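Long-range contacts in glucokinase (Thermus thermophilus, PDB 3VOV), which catalyses the ATP-dependent phosphorylation of glucose and related hexoses as a sugar kinase of the ROK family: residues B[1-9]-B[285-294]; B[16-27]-B[46-56]. All blocks are in the same frame, centred on the assembly; numbering follows the deposited sequence.

Interaction 1. Residues B[1-9]-B[285-294]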
ATOM      1  N   MET B   1     -41.610 -26.075  17.937  1.00 33.26           N
ATOM      2  CA  MET B   1     -41.656 -24.581  18.178  1.00 33.56           C
ATOM      3  C   MET B   1     -41.706 -23.810  16.848  1.00 31.33           C
ATOM      4  O   MET B   1     -40.969 -24.143  15.899  1.00 31.51           O
ATOM      5  CB  MET B   1     -40.493 -24.160  19.083  1.00 33.99           C
ATOM      6  CG  MET B   1     -40.716 -22.827  19.835  1.00 39.76           C
ATOM      7  SD  MET B   1     -39.681 -21.660  18.968  1.00 49.36           S
ATOM      8  CE  MET B   1     -38.037 -22.232  19.471  1.00 44.25           C
ATOM      9  N   LYS B   2     -42.611 -22.842  16.755  1.00 28.88           N
ATOM     10  CA  LYS B   2     -42.770 -22.022  15.560  1.00 27.98           C
ATOM     11  C   LYS B   2     -42.496 -20.572  15.874  1.00 26.18           C
ATOM     12  O   LYS B   2     -42.878 -20.092  16.950  1.00 25.90           O
ATOM     13  CB  LYS B   2     -44.215 -22.100  15.011  1.00 28.62           C
ATOM     14  CG  LYS B   2     -44.491 -23.248  13.996  1.00 32.39           C
ATOM     15  CD  LYS B   2     -43.974 -24.567  14.499  1.00 32.63           C
ATOM     16  CE  LYS B   2     -44.735 -25.762  13.920  1.00 36.85           C
ATOM     17  NZ  LYS B   2     -44.590 -26.865  14.930  1.00 38.10           N
ATOM     18  N   VAL B   3     -41.851 -19.877  14.933  1.00 23.34           N
ATOM     19  CA  VAL B   3     -41.722 -18.410  15.003  1.00 22.27           C
ATOM     20  C   VAL B   3     -42.147 -17.841  13.681  1.00 20.98           C
ATOM     21  O   VAL B   3     -42.481 -18.596  12.788  1.00 20.49           O
ATOM     22  CB  VAL B   3     -40.267 -17.962  15.312  1.00 21.41           C
ATOM     23  CG1 VAL B   3     -39.811 -18.569  16.632  1.00 21.78           C
ATOM     24  CG2 VAL B   3     -39.306 -18.395  14.140  1.00 18.56           C
ATOM     25  N   VAL B   4     -42.124 -16.511  13.565  1.00 20.21           N
ATOM     26  CA  VAL B   4     -42.346 -15.809  12.311  1.00 20.40           C
ATOM     27  C   VAL B   4     -41.068 -15.040  11.984  1.00 20.50           C
ATOM     28  O   VAL B   4     -40.520 -14.409  12.868  1.00 19.66           O
ATOM     29  CB  VAL B   4     -43.492 -14.801  12.435  1.00 21.22           C
ATOM     30  CG1 VAL B   4     -43.581 -13.924  11.192  1.00 23.37           C
ATOM     31  CG2 VAL B   4     -44.844 -15.560  12.705  1.00 23.81           C
ATOM     32  N   GLY B   5     -40.566 -15.167  10.746  1.00 19.13           N
ATOM     33  CA  GLY B   5     -39.473 -14.328  10.291  1.00 18.41           C
ATOM     34  C   GLY B   5     -40.024 -13.180   9.473  1.00 17.19           C
ATOM     35  O   GLY B   5     -41.023 -13.345   8.773  1.00 18.15           O
ATOM     36  N   LEU B   6     -39.372 -12.029   9.555  1.00 16.48           N
ATOM     37  CA  LEU B   6     -39.684 -10.882   8.698  1.00 16.95           C
ATOM     38  C   LEU B   6     -38.375 -10.344   8.137  1.00 18.18           C
ATOM     39  O   LEU B   6     -37.375 -10.248   8.878  1.00 18.49           O
ATOM     40  CB  LEU B   6     -40.367  -9.757   9.508  1.00 17.63           C
ATOM     41  CG  LEU B   6     -41.754 -10.018  10.080  1.00 18.77           C
ATOM     42  CD1 LEU B   6     -42.200  -8.993  11.164  1.00 16.69           C
ATOM     43  CD2 LEU B   6     -42.725  -9.989   8.879  1.00 19.52           C
ATOM     44  N   ASP B   7     -38.352  -9.984   6.856  1.00 18.27           N
ATOM     45  CA  ASP B   7     -37.136  -9.393   6.267  1.00 19.60           C
ATOM     46  C   ASP B   7     -37.574  -8.059   5.668  1.00 21.08           C
ATOM     47  O   ASP B   7     -38.387  -8.047   4.725  1.00 21.29           O
ATOM     48  CB  ASP B   7     -36.500 -10.331   5.204  1.00 20.46           C
ATOM     49  CG  ASP B   7     -35.103  -9.846   4.730  1.00 21.61           C
ATOM     50  OD1 ASP B   7     -34.408  -9.096   5.468  1.00 26.91           O
ATOM     51  OD2 ASP B   7     -34.673 -10.200   3.611  1.00 24.96           O
ATOM     52  N   LEU B   8     -37.108  -6.942   6.235  1.00 20.52           N
ATOM     53  CA  LEU B   8     -37.577  -5.644   5.807  1.00 21.60           C
ATOM     54  C   LEU B   8     -36.582  -5.107   4.791  1.00 22.67           C
ATOM     55  O   LEU B   8     -35.467  -4.813   5.161  1.00 23.20           O
ATOM     56  CB  LEU B   8     -37.648  -4.677   6.997  1.00 21.22           C
ATOM     57  CG  LEU B   8     -37.844  -3.180   6.654  1.00 21.34           C
ATOM     58  CD1 LEU B   8     -39.238  -2.899   5.911  1.00 20.45           C
ATOM     59  CD2 LEU B   8     -37.707  -2.300   7.924  1.00 22.19           C
ATOM     60  N   GLY B   9     -36.973  -5.002   3.519  1.00 24.21           N
ATOM     61  CA  GLY B   9     -36.097  -4.374   2.503  1.00 24.91           C
ATOM     62  C   GLY B   9     -36.627  -3.033   2.012  1.00 27.07           C
ATOM     63  O   GLY B   9     -37.734  -2.587   2.391  1.00 26.13           O
ATOM     64  N   GLY B 285     -32.033 -13.886   4.002  1.00 17.60           N
ATOM     65  CA  GLY B 285     -32.332 -12.874   5.041  1.00 17.17           C
ATOM     66  C   GLY B 285     -33.582 -13.233   5.863  1.00 16.72           C
ATOM     67  O   GLY B 285     -33.587 -13.062   7.080  1.00 15.56           O
ATOM     68  N   LEU B 286     -34.651 -13.680   5.175  1.00 17.05           N
ATOM     69  CA  LEU B 286     -35.884 -14.135   5.827  1.00 17.05           C
ATOM     70  C   LEU B 286     -35.586 -15.325   6.720  1.00 16.98           C
ATOM     71  O   LEU B 286     -35.989 -15.337   7.892  1.00 18.01           O
ATOM     72  CB  LEU B 286     -36.992 -14.488   4.792  1.00 17.18           C
ATOM     73  CG  LEU B 286     -38.305 -15.025   5.387  1.00 18.58           C
ATOM     74  CD1 LEU B 286     -38.885 -14.085   6.390  1.00 17.10           C
ATOM     75  CD2 LEU B 286     -39.382 -15.373   4.301  1.00 18.94           C
ATOM     76  N   LEU B 287     -34.904 -16.332   6.176  1.00 16.73           N
ATOM     77  CA  LEU B 287     -34.501 -17.509   6.972  1.00 17.40           C
ATOM     78  C   LEU B 287     -33.686 -17.124   8.213  1.00 16.09           C
ATOM     79  O   LEU B 287     -33.961 -17.599   9.315  1.00 14.66           O
ATOM     80  CB  LEU B 287     -33.719 -18.514   6.098  1.00 16.93           C
ATOM     81  CG  LEU B 287     -34.583 -19.211   5.041  1.00 19.04           C
ATOM     82  CD1 LEU B 287     -33.732 -19.994   4.006  1.00 20.16           C
ATOM     83  CD2 LEU B 287     -35.608 -20.164   5.725  1.00 19.04           C
ATOM     84  N   GLY B 288     -32.710 -16.214   8.051  1.00 14.65           N
ATOM     85  CA  GLY B 288     -31.875 -15.832   9.222  1.00 14.20           C
ATOM     86  C   GLY B 288     -32.657 -14.989  10.224  1.00 13.92           C
ATOM     87  O   GLY B 288     -32.362 -15.006  11.411  1.00 13.98           O
ATOM     88  N   ALA B 289     -33.611 -14.195   9.753  1.00 14.91           N
ATOM     89  CA  ALA B 289     -34.475 -13.432  10.693  1.00 16.04           C
ATOM     90  C   ALA B 289     -35.329 -14.418  11.502  1.00 16.54           C
ATOM     91  O   ALA B 289     -35.501 -14.290  12.715  1.00 18.04           O
ATOM     92  CB  ALA B 289     -35.367 -12.474   9.925  1.00 16.97           C
ATOM     93  N   ALA B 290     -35.841 -15.421  10.829  1.00 17.33           N
ATOM     94  CA  ALA B 290     -36.601 -16.432  11.541  1.00 17.54           C
ATOM     95  C   ALA B 290     -35.708 -17.198  12.504  1.00 18.01           C
ATOM     96  O   ALA B 290     -36.081 -17.422  13.640  1.00 18.29           O
ATOM     97  CB  ALA B 290     -37.308 -17.380  10.547  1.00 16.72           C
ATOM     98  N   LEU B 291     -34.526 -17.620  12.049  1.00 18.10           N
ATOM     99  CA  LEU B 291     -33.620 -18.339  12.934  1.00 17.55           C
ATOM    100  C   LEU B 291     -33.178 -17.536  14.134  1.00 17.23           C
ATOM    101  O   LEU B 291     -32.964 -18.080  15.236  1.00 17.92           O
ATOM    102  CB  LEU B 291     -32.379 -18.766  12.193  1.00 16.86           C
ATOM    103  CG  LEU B 291     -32.452 -20.037  11.387  1.00 16.75           C
ATOM    104  CD1 LEU B 291     -31.278 -19.941  10.375  1.00 17.23           C
ATOM    105  CD2 LEU B 291     -32.310 -21.249  12.338  1.00 17.68           C
ATOM    106  N   THR B 292     -33.028 -16.237  13.940  1.00 17.67           N
ATOM    107  CA  THR B 292     -32.750 -15.346  15.081  1.00 19.34           C
ATOM    108  C   THR B 292     -33.758 -15.555  16.193  1.00 19.63           C
ATOM    109  O   THR B 292     -33.384 -15.826  17.339  1.00 19.22           O
ATOM    110  CB  THR B 292     -32.653 -13.841  14.608  1.00 18.87           C
ATOM    111  OG1 THR B 292     -31.586 -13.749  13.675  1.00 19.53           O
ATOM    112  CG2 THR B 292     -32.385 -12.866  15.760  1.00 18.06           C
ATOM    113  N   ALA B 293     -35.042 -15.429  15.866  1.00 20.75           N
ATOM    114  CA  ALA B 293     -36.102 -15.597  16.884  1.00 20.46           C
ATOM    115  C   ALA B 293     -36.136 -17.052  17.407  1.00 20.70           C
ATOM    116  O   ALA B 293     -36.347 -17.315  18.598  1.00 21.61           O
ATOM    117  CB  ALA B 293     -37.482 -15.206  16.277  1.00 19.54           C
ATOM    118  N   TYR B 294     -35.960 -18.004  16.508  1.00 21.75           N
ATOM    119  CA  TYR B 294     -36.056 -19.435  16.870  1.00 21.80           C
ATOM    120  C   TYR B 294     -34.986 -19.812  17.919  1.00 22.27           C
ATOM    121  O   TYR B 294     -35.268 -20.432  18.994  1.00 20.42           O
ATOM    122  CB  TYR B 294     -35.917 -20.290  15.585  1.00 21.70           C
ATOM    123  CG  TYR B 294     -36.021 -21.773  15.872  1.00 24.79           C
ATOM    124  CD1 TYR B 294     -34.899 -22.532  16.200  1.00 23.63           C
ATOM    125  CD2 TYR B 294     -37.266 -22.392  15.874  1.00 25.40           C
ATOM    126  CE1 TYR B 294     -35.027 -23.938  16.483  1.00 26.95           C
ATOM    127  CE2 TYR B 294     -37.404 -23.740  16.160  1.00 27.29           C
ATOM    128  CZ  TYR B 294     -36.300 -24.508  16.450  1.00 25.79           C
ATOM    129  OH  TYR B 294     -36.527 -25.832  16.734  1.00 31.27           O
TER
HETATM  130  O   HOH W   1     -34.974 -12.720   2.411  1.00 20.81           O
HETATM  131  O   HOH W   2     -32.669 -10.185   7.149  1.00 25.72           O
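Met1 and Tyr294 meet because each swings its side chain away from its own backbone N (chi1 -158° and -179°), and because the methionine chain then bends at its next two bonds to lay CE over one face of the ring. CE stands 3.9 Å from the ring centroid, a CH-pi contact, while SD lies obliquely at 4.7 Å from that centroid, completing a Met-aromatic pair; the carbonyl O of Met1 meets the ring edge in plane. A leucine in place of Tyr294 would probably leave Met1 CE without its aromatic face and open a gap beside the N-terminus. Further along, Val3 turns its branches onto the turn from Ala290 to Tyr294, CB lying 4.0 Å from Ala293 CB. Strand 3-8 opens the N-terminal domain of the actin-like ATPase fold, and a helix from the far end of the chain lies over it, segment 285-294 running obliquely antiparallel to the strand, 137° between their directions. Small residues let the two come close: Gly5 CA is 3.8 Å from Ala290 CB, where any side chain on the glycine would clash. Leu286 CD1 reaches over the Gly5 carbonyl, and Ala289 CB packs on Leu6 O. At the other end no direct hydrogen bond forms; the Asp7 carboxylate is tied to the helix through two waters, one bridging OD2 to Leu286 N, the other lying 2.7 Å from Asp7 OD1 and also donating to Gly285 O.

Interaction 2. Residues B[16-27]-B[46-56]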
ATOM      1  N   GLY B  16     -42.592 -15.096   6.927  1.00 18.77           N
ATOM      2  CA  GLY B  16     -42.985 -16.500   6.890  1.00 19.83           C
ATOM      3  C   GLY B  16     -42.893 -17.106   8.246  1.00 20.35           C
ATOM      4  O   GLY B  16     -42.039 -16.694   9.036  1.00 19.63           O
ATOM      5  N   VAL B  17     -43.802 -18.050   8.525  1.00 19.91           N
ATOM      6  CA  VAL B  17     -43.707 -18.929   9.695  1.00 19.87           C
ATOM      7  C   VAL B  17     -42.574 -19.903   9.424  1.00 20.06           C
ATOM      8  O   VAL B  17     -42.333 -20.254   8.267  1.00 20.84           O
ATOM      9  CB  VAL B  17     -45.055 -19.678   9.988  1.00 19.92           C
ATOM     10  CG1 VAL B  17     -44.915 -20.648  11.146  1.00 20.21           C
ATOM     11  CG2 VAL B  17     -46.189 -18.662  10.301  1.00 20.08           C
ATOM     12  N   PHE B  18     -41.834 -20.261  10.461  1.00 18.62           N
ATOM     13  CA  PHE B  18     -40.622 -21.021  10.303  1.00 19.43           C
ATOM     14  C   PHE B  18     -40.641 -22.032  11.414  1.00 20.42           C
ATOM     15  O   PHE B  18     -40.978 -21.679  12.533  1.00 20.78           O
ATOM     16  CB  PHE B  18     -39.414 -20.096  10.498  1.00 17.60           C
ATOM     17  CG  PHE B  18     -38.082 -20.786  10.456  1.00 18.09           C
ATOM     18  CD1 PHE B  18     -37.584 -21.289   9.253  1.00 14.62           C
ATOM     19  CD2 PHE B  18     -37.311 -20.911  11.617  1.00 17.16           C
ATOM     20  CE1 PHE B  18     -36.351 -21.912   9.213  1.00 16.87           C
ATOM     21  CE2 PHE B  18     -36.084 -21.481  11.591  1.00 18.37           C
ATOM     22  CZ  PHE B  18     -35.579 -22.019  10.367  1.00 16.31           C
ATOM     23  N   ASP B  19     -40.215 -23.264  11.136  1.00 20.58           N
ATOM     24  CA  ASP B  19     -40.312 -24.313  12.162  1.00 21.61           C
ATOM     25  C   ASP B  19     -38.983 -24.762  12.752  1.00 22.13           C
ATOM     26  O   ASP B  19     -38.932 -25.748  13.531  1.00 23.68           O
ATOM     27  CB  ASP B  19     -41.076 -25.508  11.615  1.00 22.71           C
ATOM     28  CG  ASP B  19     -40.306 -26.246  10.523  1.00 24.09           C
ATOM     29  OD1 ASP B  19     -39.094 -25.968  10.299  1.00 21.45           O
ATOM     30  OD2 ASP B  19     -40.925 -27.118   9.887  1.00 24.11           O
ATOM     31  N   GLY B  20     -37.916 -24.023  12.431  1.00 21.02           N
ATOM     32  CA  GLY B  20     -36.579 -24.348  12.912  1.00 21.13           C
ATOM     33  C   GLY B  20     -35.738 -24.874  11.766  1.00 23.17           C
ATOM     34  O   GLY B  20     -34.495 -24.788  11.820  1.00 22.61           O
ATOM     35  N   LYS B  21     -36.404 -25.346  10.700  1.00 22.43           N
ATOM     36  CA  LYS B  21     -35.705 -25.874   9.503  1.00 23.22           C
ATOM     37  C   LYS B  21     -36.289 -25.339   8.215  1.00 21.51           C
ATOM     38  O   LYS B  21     -35.553 -25.106   7.286  1.00 23.06           O
ATOM     39  CB  LYS B  21     -35.744 -27.427   9.449  1.00 23.37           C
ATOM     40  CG  LYS B  21     -34.791 -28.154  10.450  1.00 30.99           C
ATOM     41  CD  LYS B  21     -33.340 -27.552  10.424  1.00 37.93           C
ATOM     42  CE  LYS B  21     -32.219 -28.531  10.859  1.00 41.93           C
ATOM     43  NZ  LYS B  21     -30.907 -27.754  10.973  1.00 44.02           N
ATOM     44  N   ARG B  22     -37.608 -25.174   8.155  1.00 20.19           N
ATOM     45  CA  ARG B  22     -38.302 -24.804   6.919  1.00 19.21           C
ATOM     46  C   ARG B  22     -39.295 -23.718   7.128  1.00 19.01           C
ATOM     47  O   ARG B  22     -39.892 -23.610   8.204  1.00 18.40           O
ATOM     48  CB  ARG B  22     -39.084 -26.006   6.305  1.00 18.31           C
ATOM     49  CG  ARG B  22     -38.202 -27.152   5.861  1.00 19.47           C
ATOM     50  CD  ARG B  22     -39.018 -28.210   5.127  1.00 22.58           C
ATOM     51  NE  ARG B  22     -38.141 -29.191   4.527  1.00 23.18           N
ATOM     52  CZ  ARG B  22     -37.644 -30.241   5.162  1.00 22.68           C
ATOM     53  NH1 ARG B  22     -37.971 -30.466   6.431  1.00 22.92           N
ATOM     54  NH2 ARG B  22     -36.869 -31.097   4.496  1.00 26.65           N
ATOM     55  N   LEU B  23     -39.483 -22.909   6.082  1.00 19.79           N
ATOM     56  CA  LEU B  23     -40.610 -21.989   6.063  1.00 21.32           C
ATOM     57  C   LEU B  23     -41.916 -22.787   5.944  1.00 23.24           C
ATOM     58  O   LEU B  23     -41.974 -23.729   5.153  1.00 23.36           O
ATOM     59  CB  LEU B  23     -40.480 -21.065   4.866  1.00 20.54           C
ATOM     60  CG  LEU B  23     -39.327 -20.021   4.949  1.00 23.21           C
ATOM     61  CD1 LEU B  23     -39.161 -19.225   3.617  1.00 24.94           C
ATOM     62  CD2 LEU B  23     -39.564 -19.109   6.156  1.00 19.97           C
ATOM     63  N   LEU B  24     -42.953 -22.414   6.703  1.00 24.20           N
ATOM     64  CA  LEU B  24     -44.284 -23.013   6.500  1.00 26.09           C
ATOM     65  C   LEU B  24     -45.185 -22.138   5.668  1.00 27.05           C
ATOM     66  O   LEU B  24     -46.267 -22.584   5.272  1.00 28.76           O
ATOM     67  CB  LEU B  24     -44.973 -23.401   7.824  1.00 25.43           C
ATOM     68  CG  LEU B  24     -44.105 -24.253   8.760  1.00 27.53           C
ATOM     69  CD1 LEU B  24     -44.774 -24.511  10.114  1.00 28.15           C
ATOM     70  CD2 LEU B  24     -43.666 -25.556   8.122  1.00 27.90           C
ATOM     71  N   SER B  25     -44.747 -20.898   5.411  1.00 26.47           N
ATOM     72  CA  SER B  25     -45.436 -19.946   4.566  1.00 26.04           C
ATOM     73  C   SER B  25     -44.451 -18.918   4.052  1.00 26.08           C
ATOM     74  O   SER B  25     -43.341 -18.794   4.577  1.00 24.70           O
ATOM     75  CB  SER B  25     -46.601 -19.241   5.307  1.00 26.07           C
ATOM     76  OG  SER B  25     -46.175 -18.571   6.500  1.00 25.84           O
ATOM     77  N   LYS B  26     -44.847 -18.195   3.010  1.00 26.66           N
ATOM     78  CA  LYS B  26     -44.035 -17.111   2.469  1.00 27.55           C
ATOM     79  C   LYS B  26     -44.867 -15.994   1.828  1.00 28.28           C
ATOM     80  O   LYS B  26     -45.526 -16.210   0.815  1.00 28.38           O
ATOM     81  CB  LYS B  26     -42.987 -17.610   1.466  1.00 28.17           C
ATOM     82  CG  LYS B  26     -42.095 -16.469   1.041  1.00 30.54           C
ATOM     83  CD  LYS B  26     -40.793 -16.881   0.435  1.00 35.24           C
ATOM     84  CE  LYS B  26     -40.015 -15.632   0.009  1.00 34.05           C
ATOM     85  NZ  LYS B  26     -38.932 -16.033  -0.908  1.00 38.13           N
ATOM     86  N   VAL B  27     -44.767 -14.782   2.384  1.00 27.46           N
ATOM     87  CA  VAL B  27     -45.634 -13.666   1.977  1.00 26.12           C
ATOM     88  C   VAL B  27     -44.714 -12.575   1.576  1.00 26.51           C
ATOM     89  O   VAL B  27     -43.702 -12.314   2.241  1.00 26.74           O
ATOM     90  CB  VAL B  27     -46.556 -13.242   3.144  1.00 26.12           C
ATOM     91  CG1 VAL B  27     -47.202 -11.820   2.921  1.00 25.55           C
ATOM     92  CG2 VAL B  27     -47.617 -14.313   3.365  1.00 25.58           C
ATOM     93  N   ALA B  46     -48.115  -8.453   7.549  1.00 24.71           N
ATOM     94  CA  ALA B  46     -47.420  -9.513   6.789  1.00 24.06           C
ATOM     95  C   ALA B  46     -47.206 -10.687   7.705  1.00 24.34           C
ATOM     96  O   ALA B  46     -47.408 -11.842   7.276  1.00 24.62           O
ATOM     97  CB  ALA B  46     -46.069  -9.026   6.168  1.00 23.44           C
ATOM     98  N   ALA B  47     -46.825 -10.403   8.960  1.00 22.75           N
ATOM     99  CA  ALA B  47     -46.732 -11.443   9.980  1.00 24.36           C
ATOM    100  C   ALA B  47     -48.043 -12.237  10.103  1.00 25.69           C
ATOM    101  O   ALA B  47     -48.045 -13.475  10.012  1.00 24.19           O
ATOM    102  CB  ALA B  47     -46.306 -10.841  11.337  1.00 23.43           C
ATOM    103  N   GLU B  48     -49.164 -11.512  10.283  1.00 27.92           N
ATOM    104  CA  GLU B  48     -50.483 -12.160  10.470  1.00 29.32           C
ATOM    105  C   GLU B  48     -50.851 -13.007   9.264  1.00 28.38           C
ATOM    106  O   GLU B  48     -51.303 -14.162   9.411  1.00 28.28           O
ATOM    107  CB  GLU B  48     -51.587 -11.132  10.765  1.00 29.82           C
ATOM    108  CG  GLU B  48     -52.348 -11.474  12.065  1.00 39.27           C
ATOM    109  CD  GLU B  48     -53.806 -11.998  11.894  1.00 49.19           C
ATOM    110  OE1 GLU B  48     -54.088 -12.891  11.039  1.00 52.62           O
ATOM    111  OE2 GLU B  48     -54.683 -11.513  12.669  1.00 53.01           O
ATOM    112  N   ARG B  49     -50.648 -12.443   8.076  1.00 27.19           N
ATOM    113  CA  ARG B  49     -50.891 -13.182   6.854  1.00 28.55           C
ATOM    114  C   ARG B  49     -50.087 -14.484   6.755  1.00 28.26           C
ATOM    115  O   ARG B  49     -50.635 -15.544   6.386  1.00 27.84           O
ATOM    116  CB  ARG B  49     -50.706 -12.297   5.617  1.00 28.98           C
ATOM    117  CG  ARG B  49     -51.098 -13.010   4.344  1.00 34.11           C
ATOM    118  CD  ARG B  49     -51.103 -12.096   3.143  1.00 39.13           C
ATOM    119  NE  ARG B  49     -50.836 -12.891   1.955  1.00 42.77           N
ATOM    120  CZ  ARG B  49     -50.494 -12.404   0.766  1.00 44.14           C
ATOM    121  NH1 ARG B  49     -50.378 -11.087   0.568  1.00 42.85           N
ATOM    122  NH2 ARG B  49     -50.253 -13.259  -0.231  1.00 44.37           N
ATOM    123  N   ALA B  50     -48.798 -14.418   7.087  1.00 26.57           N
ATOM    124  CA  ALA B  50     -47.946 -15.611   7.071  1.00 26.48           C
ATOM    125  C   ALA B  50     -48.489 -16.662   8.043  1.00 26.03           C
ATOM    126  O   ALA B  50     -48.433 -17.873   7.793  1.00 24.58           O
ATOM    127  CB  ALA B  50     -46.492 -15.221   7.472  1.00 25.68           C
ATOM    128  N   GLU B  51     -48.994 -16.188   9.172  1.00 26.54           N
ATOM    129  CA  GLU B  51     -49.520 -17.073  10.177  1.00 27.97           C
ATOM    130  C   GLU B  51     -50.849 -17.692   9.723  1.00 30.82           C
ATOM    131  O   GLU B  51     -51.100 -18.859   9.986  1.00 31.74           O
ATOM    132  CB  GLU B  51     -49.664 -16.317  11.469  1.00 28.00           C
ATOM    133  CG  GLU B  51     -48.329 -16.214  12.228  1.00 27.05           C
ATOM    134  CD  GLU B  51     -48.479 -15.483  13.536  1.00 29.48           C
ATOM    135  OE1 GLU B  51     -49.231 -14.494  13.579  1.00 31.32           O
ATOM    136  OE2 GLU B  51     -47.844 -15.884  14.530  1.00 30.47           O
ATOM    137  N   ARG B  52     -51.681 -16.917   9.031  1.00 32.36           N
ATOM    138  CA  ARG B  52     -52.926 -17.456   8.441  1.00 35.02           C
ATOM    139  C   ARG B  52     -52.612 -18.489   7.359  1.00 35.95           C
ATOM    140  O   ARG B  52     -53.240 -19.555   7.292  1.00 36.21           O
ATOM    141  CB  ARG B  52     -53.789 -16.340   7.839  1.00 34.83           C
ATOM    142  CG  ARG B  52     -54.382 -15.424   8.882  1.00 37.51           C
ATOM    143  CD  ARG B  52     -55.502 -14.564   8.302  1.00 44.56           C
ATOM    144  NE  ARG B  52     -55.048 -13.619   7.272  1.00 47.61           N
ATOM    145  CZ  ARG B  52     -54.592 -12.395   7.518  1.00 49.43           C
ATOM    146  NH1 ARG B  52     -54.505 -11.949   8.768  1.00 51.42           N
ATOM    147  NH2 ARG B  52     -54.216 -11.614   6.511  1.00 50.43           N
ATOM    148  N   GLU B  53     -51.618 -18.182   6.525  1.00 36.01           N
ATOM    149  CA  GLU B  53     -51.221 -19.116   5.474  1.00 36.37           C
ATOM    150  C   GLU B  53     -50.541 -20.385   5.956  1.00 36.09           C
ATOM    151  O   GLU B  53     -50.620 -21.424   5.291  1.00 36.59           O
ATOM    152  CB  GLU B  53     -50.354 -18.439   4.454  1.00 35.69           C
ATOM    153  CG  GLU B  53     -51.137 -17.580   3.554  1.00 39.65           C
ATOM    154  CD  GLU B  53     -50.297 -16.986   2.460  1.00 41.81           C
ATOM    155  OE1 GLU B  53     -49.264 -17.595   2.081  1.00 44.05           O
ATOM    156  OE2 GLU B  53     -50.691 -15.905   1.970  1.00 46.15           O
ATOM    157  N   ALA B  54     -49.857 -20.314   7.081  1.00 35.61           N
ATOM    158  CA  ALA B  54     -49.249 -21.511   7.631  1.00 36.02           C
ATOM    159  C   ALA B  54     -50.226 -22.276   8.522  1.00 36.78           C
ATOM    160  O   ALA B  54     -49.991 -23.446   8.840  1.00 36.75           O
ATOM    161  CB  ALA B  54     -47.986 -21.172   8.418  1.00 35.07           C
ATOM    162  N   GLY B  55     -51.280 -21.592   8.975  1.00 36.91           N
ATOM    163  CA  GLY B  55     -52.247 -22.191   9.840  1.00 37.34           C
ATOM    164  C   GLY B  55     -51.678 -22.332  11.218  1.00 38.49           C
ATOM    165  O   GLY B  55     -52.217 -23.061  12.054  1.00 39.30           O
ATOM    166  N   VAL B  56     -50.583 -21.629  11.480  1.00 37.83           N
ATOM    167  CA  VAL B  56     -49.956 -21.710  12.790  1.00 37.87           C
ATOM    168  C   VAL B  56     -49.497 -20.322  13.146  1.00 37.06           C
ATOM    169  O   VAL B  56     -49.109 -19.554  12.266  1.00 36.43           O
ATOM    170  CB  VAL B  56     -48.662 -22.572  12.800  1.00 38.00           C
ATOM    171  CG1 VAL B  56     -48.747 -23.596  13.895  1.00 39.92           C
ATOM    172  CG2 VAL B  56     -48.447 -23.241  11.478  1.00 40.18           C
TER
HETATM  173  O   HOH W   3     -48.180 -22.054   3.435  1.00 33.28           O
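Ser25 places its hydroxyl on helix 46-54 and grips the carbonyl of Ala50, the OG to Ala50 O hydrogen bond being 2.7 Å long. With chi1 at 57°, OG sits between its own backbone N and carbonyl carbon, and it also accepts a nearly straight bond from Val17 N. Ala50 O thus takes two donors, Ser25 OG and the helical Ala54 N, from opposite faces of its plane. Around this polar point the packing is tight and built from small residues: Gly16 CA rests 3.8 Å from Ala50 CB, and Val17 CG2 lies 3.6 Å from Ala54 CB. Alanines on this helix face let the end of strand 12-18 and the returning residues Leu24 and Ser25 come close; Leu24 CB also touches Ala54 CB, and buried Val27 turns its methyls toward Ala46 and Ala50.

The solvent side is looser. There the exposed Arg49 and Glu53 close over the outer side of Val27, whose CG1 lies over one guanidinium face, offset toward its edge, while Glu53 OE2 meets that group in plane, 3.0 Å from Arg49 NE, in a salt bridge within the helix. A water spans Leu24 O and Glu53 O. Gly55, just past the helix and with positive phi, leads to Val56, whose CG2 meets Leu24 CD1 at 4.1 Å. The chemistry implies that one buried hydroxyl ties the returning arm to the helix and, through Val17 N, to the strand end, whereas outside it valine packs under an arginine whose charge is probably balanced by Glu53.

The centres of interactions 1 and 2 lie about 10 Å apart, and both rest on one mixed sheet, in which strands 3-8 and 12-18 are antiparallel neighbours joined by probable backbone hydrogen bonds, Gly5 N to Gly16 O and Val3 O to Phe18 N. Helix 284-299 and helix 36-54 lie against opposite faces of that sheet, so the sheet is sandwiched between the two helices, one contact on each face. Phe18 packs on Ala290 and Gly20 lies against the ring of Tyr294, linking the pair directly. Along the chain, interaction 2 is local and nested within the long loop closed by interaction 1, which brings the C-terminal helix back to the first strand; both are away from the zinc site.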